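Local coordinates for single-stranded-DNA-specific exonuclease RecJ (Thermus thermophilus, PDB 2ZXR), which degrades single-stranded DNA, but not single-stranded RNA, as a divalent-cation-dependent exonuclease working in the 5' to 3' direction, at residues 487-493 against 521-527. Numbering follows the deposited sequence.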
ATOM      1  N   VAL A 487     -21.574 -13.336  -1.001  1.00 39.36           N
ATOM      2  CA  VAL A 487     -20.333 -12.948  -1.687  1.00 38.48           C
ATOM      3  C   VAL A 487     -19.297 -14.062  -1.567  1.00 38.75           C
ATOM      4  O   VAL A 487     -18.985 -14.489  -0.457  1.00 38.52           O
ATOM      5  CB  VAL A 487     -19.711 -11.672  -1.079  1.00 37.79           C
ATOM      6  CG1 VAL A 487     -18.335 -11.445  -1.680  1.00 37.93           C
ATOM      7  CG2 VAL A 487     -20.612 -10.477  -1.322  1.00 36.71           C
ATOM      8  N   ARG A 488     -18.753 -14.525  -2.692  1.00 39.60           N
ATOM      9  CA  ARG A 488     -17.761 -15.591  -2.633  1.00 40.49           C
ATOM     10  C   ARG A 488     -16.374 -15.068  -2.305  1.00 40.31           C
ATOM     11  O   ARG A 488     -15.878 -14.149  -2.961  1.00 41.50           O
ATOM     12  CB  ARG A 488     -17.692 -16.384  -3.949  1.00 41.47           C
ATOM     13  CG  ARG A 488     -16.776 -17.616  -3.820  1.00 43.07           C
ATOM     14  CD  ARG A 488     -16.974 -18.655  -4.925  1.00 44.43           C
ATOM     15  NE  ARG A 488     -16.020 -18.493  -6.011  1.00 44.47           N
ATOM     16  CZ  ARG A 488     -15.006 -19.315  -6.268  1.00 45.10           C
ATOM     17  NH1 ARG A 488     -14.802 -20.391  -5.515  1.00 46.35           N
ATOM     18  NH2 ARG A 488     -14.179 -19.042  -7.272  1.00 44.03           N
ATOM     19  N   VAL A 489     -15.740 -15.674  -1.309  1.00 39.37           N
ATOM     20  CA  VAL A 489     -14.409 -15.264  -0.890  1.00 38.43           C
ATOM     21  C   VAL A 489     -13.409 -16.417  -0.924  1.00 38.18           C
ATOM     22  O   VAL A 489     -13.751 -17.548  -0.596  1.00 38.77           O
ATOM     23  CB  VAL A 489     -14.482 -14.572   0.528  1.00 38.44           C
ATOM     24  CG1 VAL A 489     -15.701 -15.021   1.258  1.00 39.12           C
ATOM     25  CG2 VAL A 489     -13.241 -14.848   1.352  1.00 37.80           C
ATOM     26  N   LEU A 490     -12.186 -16.115  -1.362  1.00 37.50           N
ATOM     27  CA  LEU A 490     -11.091 -17.073  -1.474  1.00 36.75           C
ATOM     28  C   LEU A 490     -10.077 -16.721  -0.416  1.00 36.51           C
ATOM     29  O   LEU A 490      -9.776 -15.541  -0.204  1.00 35.94           O
ATOM     30  CB  LEU A 490     -10.430 -16.966  -2.841  1.00 37.42           C
ATOM     31  CG  LEU A 490     -11.376 -17.173  -4.014  1.00 38.90           C
ATOM     32  CD1 LEU A 490     -10.730 -16.611  -5.280  1.00 39.02           C
ATOM     33  CD2 LEU A 490     -11.701 -18.664  -4.152  1.00 40.00           C
ATOM     34  N   ALA A 491      -9.524 -17.738   0.231  1.00 36.13           N
ATOM     35  CA  ALA A 491      -8.579 -17.493   1.308  1.00 37.07           C
ATOM     36  C   ALA A 491      -7.611 -18.632   1.618  1.00 37.44           C
ATOM     37  O   ALA A 491      -7.840 -19.785   1.269  1.00 38.23           O
ATOM     38  CB  ALA A 491      -9.368 -17.142   2.579  1.00 35.66           C
ATOM     39  N   TRP A 492      -6.533 -18.285   2.299  1.00 38.84           N
ATOM     40  CA  TRP A 492      -5.544 -19.253   2.740  1.00 41.17           C
ATOM     41  C   TRP A 492      -5.678 -19.286   4.258  1.00 42.58           C
ATOM     42  O   TRP A 492      -5.153 -18.418   4.962  1.00 42.31           O
ATOM     43  CB  TRP A 492      -4.141 -18.811   2.332  1.00 40.84           C
ATOM     44  CG  TRP A 492      -3.962 -18.894   0.867  1.00 42.52           C
ATOM     45  CD1 TRP A 492      -4.427 -18.019  -0.077  1.00 42.10           C
ATOM     46  CD2 TRP A 492      -3.373 -19.984   0.152  1.00 43.21           C
ATOM     47  NE1 TRP A 492      -4.167 -18.503  -1.337  1.00 42.51           N
ATOM     48  CE2 TRP A 492      -3.522 -19.708  -1.225  1.00 42.95           C
ATOM     49  CE3 TRP A 492      -2.734 -21.172   0.546  1.00 43.54           C
ATOM     50  CZ2 TRP A 492      -3.056 -20.579  -2.214  1.00 44.07           C
ATOM     51  CZ3 TRP A 492      -2.269 -22.038  -0.439  1.00 44.53           C
ATOM     52  CH2 TRP A 492      -2.434 -21.737  -1.804  1.00 44.17           C
ATOM     53  N   LYS A 493      -6.400 -20.284   4.758  1.00 44.38           N
ATOM     54  CA  LYS A 493      -6.632 -20.397   6.184  1.00 46.66           C
ATOM     55  C   LYS A 493      -5.371 -20.693   6.969  1.00 48.60           C
ATOM     56  O   LYS A 493      -4.746 -21.734   6.793  1.00 48.77           O
ATOM     57  CB  LYS A 493      -7.684 -21.472   6.472  1.00 46.04           C
ATOM     58  CG  LYS A 493      -8.055 -21.587   7.945  1.00 45.96           C
ATOM     59  CD  LYS A 493      -8.625 -20.288   8.475  1.00 45.56           C
ATOM     60  CE  LYS A 493      -9.043 -20.400   9.930  1.00 45.81           C
ATOM     61  NZ  LYS A 493      -7.885 -20.560  10.861  1.00 46.42           N
ATOM     62  N   GLU A 521     -15.745 -11.222  -6.813  1.00 32.29           N
ATOM     63  CA  GLU A 521     -15.556 -11.932  -5.563  1.00 32.61           C
ATOM     64  C   GLU A 521     -14.543 -11.240  -4.697  1.00 31.51           C
ATOM     65  O   GLU A 521     -13.973 -10.224  -5.086  1.00 31.39           O
ATOM     66  CB  GLU A 521     -15.074 -13.345  -5.887  1.00 34.52           C
ATOM     67  CG  GLU A 521     -15.890 -13.980  -7.006  1.00 36.57           C
ATOM     68  CD  GLU A 521     -15.328 -15.303  -7.479  1.00 37.79           C
ATOM     69  OE1 GLU A 521     -16.082 -16.298  -7.424  1.00 36.99           O
ATOM     70  OE2 GLU A 521     -14.145 -15.340  -7.905  1.00 38.63           O
ATOM     71  N   VAL A 522     -14.305 -11.804  -3.523  1.00 30.91           N
ATOM     72  CA  VAL A 522     -13.350 -11.218  -2.610  1.00 31.40           C
ATOM     73  C   VAL A 522     -12.207 -12.167  -2.313  1.00 31.68           C
ATOM     74  O   VAL A 522     -12.407 -13.347  -2.035  1.00 33.27           O
ATOM     75  CB  VAL A 522     -14.031 -10.785  -1.280  1.00 30.63           C
ATOM     76  CG1 VAL A 522     -13.002 -10.336  -0.285  1.00 31.50           C
ATOM     77  CG2 VAL A 522     -14.994  -9.647  -1.543  1.00 29.59           C
ATOM     78  N   GLN A 523     -11.001 -11.634  -2.401  1.00 31.17           N
ATOM     79  CA  GLN A 523      -9.801 -12.388  -2.126  1.00 30.78           C
ATOM     80  C   GLN A 523      -9.439 -11.931  -0.731  1.00 30.28           C
ATOM     81  O   GLN A 523      -9.076 -10.768  -0.533  1.00 28.98           O
ATOM     82  CB  GLN A 523      -8.695 -11.977  -3.098  1.00 31.99           C
ATOM     83  CG  GLN A 523      -7.373 -12.710  -2.908  1.00 33.87           C
ATOM     84  CD  GLN A 523      -7.415 -14.128  -3.469  1.00 35.46           C
ATOM     85  OE1 GLN A 523      -7.931 -14.355  -4.569  1.00 35.14           O
ATOM     86  NE2 GLN A 523      -6.854 -15.086  -2.723  1.00 35.53           N
ATOM     87  N   ALA A 524      -9.527 -12.831   0.232  1.00 29.75           N
ATOM     88  CA  ALA A 524      -9.211 -12.466   1.607  1.00 31.10           C
ATOM     89  C   ALA A 524      -7.709 -12.257   1.851  1.00 31.01           C
ATOM     90  O   ALA A 524      -6.907 -13.084   1.447  1.00 30.88           O
ATOM     91  CB  ALA A 524      -9.758 -13.530   2.561  1.00 29.47           C
ATOM     92  N   VAL A 525      -7.338 -11.142   2.490  1.00 31.74           N
ATOM     93  CA  VAL A 525      -5.945 -10.877   2.831  1.00 32.35           C
ATOM     94  C   VAL A 525      -5.792 -11.268   4.305  1.00 33.41           C
ATOM     95  O   VAL A 525      -4.724 -11.732   4.734  1.00 34.03           O
ATOM     96  CB  VAL A 525      -5.521  -9.390   2.629  1.00 32.97           C
ATOM     97  CG1 VAL A 525      -5.799  -8.956   1.200  1.00 33.86           C
ATOM     98  CG2 VAL A 525      -6.240  -8.503   3.595  1.00 34.51           C
ATOM     99  N   ASP A 526      -6.835 -11.053   5.100  1.00 32.77           N
ATOM    100  CA  ASP A 526      -6.781 -11.502   6.490  1.00 33.45           C
ATOM    101  C   ASP A 526      -8.171 -11.998   6.837  1.00 33.41           C
ATOM    102  O   ASP A 526      -9.166 -11.550   6.259  1.00 31.87           O
ATOM    103  CB  ASP A 526      -6.332 -10.419   7.482  1.00 33.89           C
ATOM    104  CG  ASP A 526      -5.806 -11.021   8.811  1.00 36.90           C
ATOM    105  OD1 ASP A 526      -5.749 -12.272   8.933  1.00 37.61           O
ATOM    106  OD2 ASP A 526      -5.443 -10.259   9.741  1.00 37.84           O
ATOM    107  N   LEU A 527      -8.222 -12.940   7.771  1.00 33.76           N
ATOM    108  CA  LEU A 527      -9.472 -13.560   8.190  1.00 35.11           C
ATOM    109  C   LEU A 527      -9.343 -13.959   9.666  1.00 35.92           C
ATOM    110  O   LEU A 527      -8.284 -14.459  10.086  1.00 34.45           O
ATOM    111  CB  LEU A 527      -9.712 -14.781   7.297  1.00 36.13           C
ATOM    112  CG  LEU A 527     -10.812 -15.806   7.543  1.00 36.64           C
ATOM    113  CD1 LEU A 527     -10.793 -16.781   6.376  1.00 37.42           C
ATOM    114  CD2 LEU A 527     -10.572 -16.561   8.852  1.00 37.03           C
TER
HETATM  115  O   HOH W   1      -6.270 -15.548   2.717  1.00 32.75           O
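R488 carries CG anti to its backbone N (chi1 -173°) and bends at chi3 (96°), while E521 sets CG beside its own N and then runs extended, which lays the two side chains alongside each other where strands 487-492 and 521-524 pair in parallel within the mixed sheet to which the RecJ OB domain contributes. R488 NE reaches E521 OE1 at 2.6 Å in a salt bridge whose N-H...O angle is 169°; the oxygen sits at the guanidinium edge, yet the N-H meets the carboxylate from above its plane. NH2 adds a weak second bond to OE1, and OE2 is held by N512, so both carboxylate oxygens are engaged. L490 CD2 lies 3.6 Å above one face of the guanidinium plane, offset toward its rim.

The parallel register rests on three backbone bonds: V522 N to R488 O, then L490 N to V522 O, and A524 N to L490 O. On the V489–V522 face, V487 CG1 packs on V522 CG2 (3.8 Å), and V489 CG2 on A524 CB. A491 CB meets A524 CB at 3.6 Å and L527 CD1 at 4.1 Å. V525 and D526 both face A506, a classic beta bulge; beside it, one water accepts from W492 N and donates to A524 O, each at 2.8 Å.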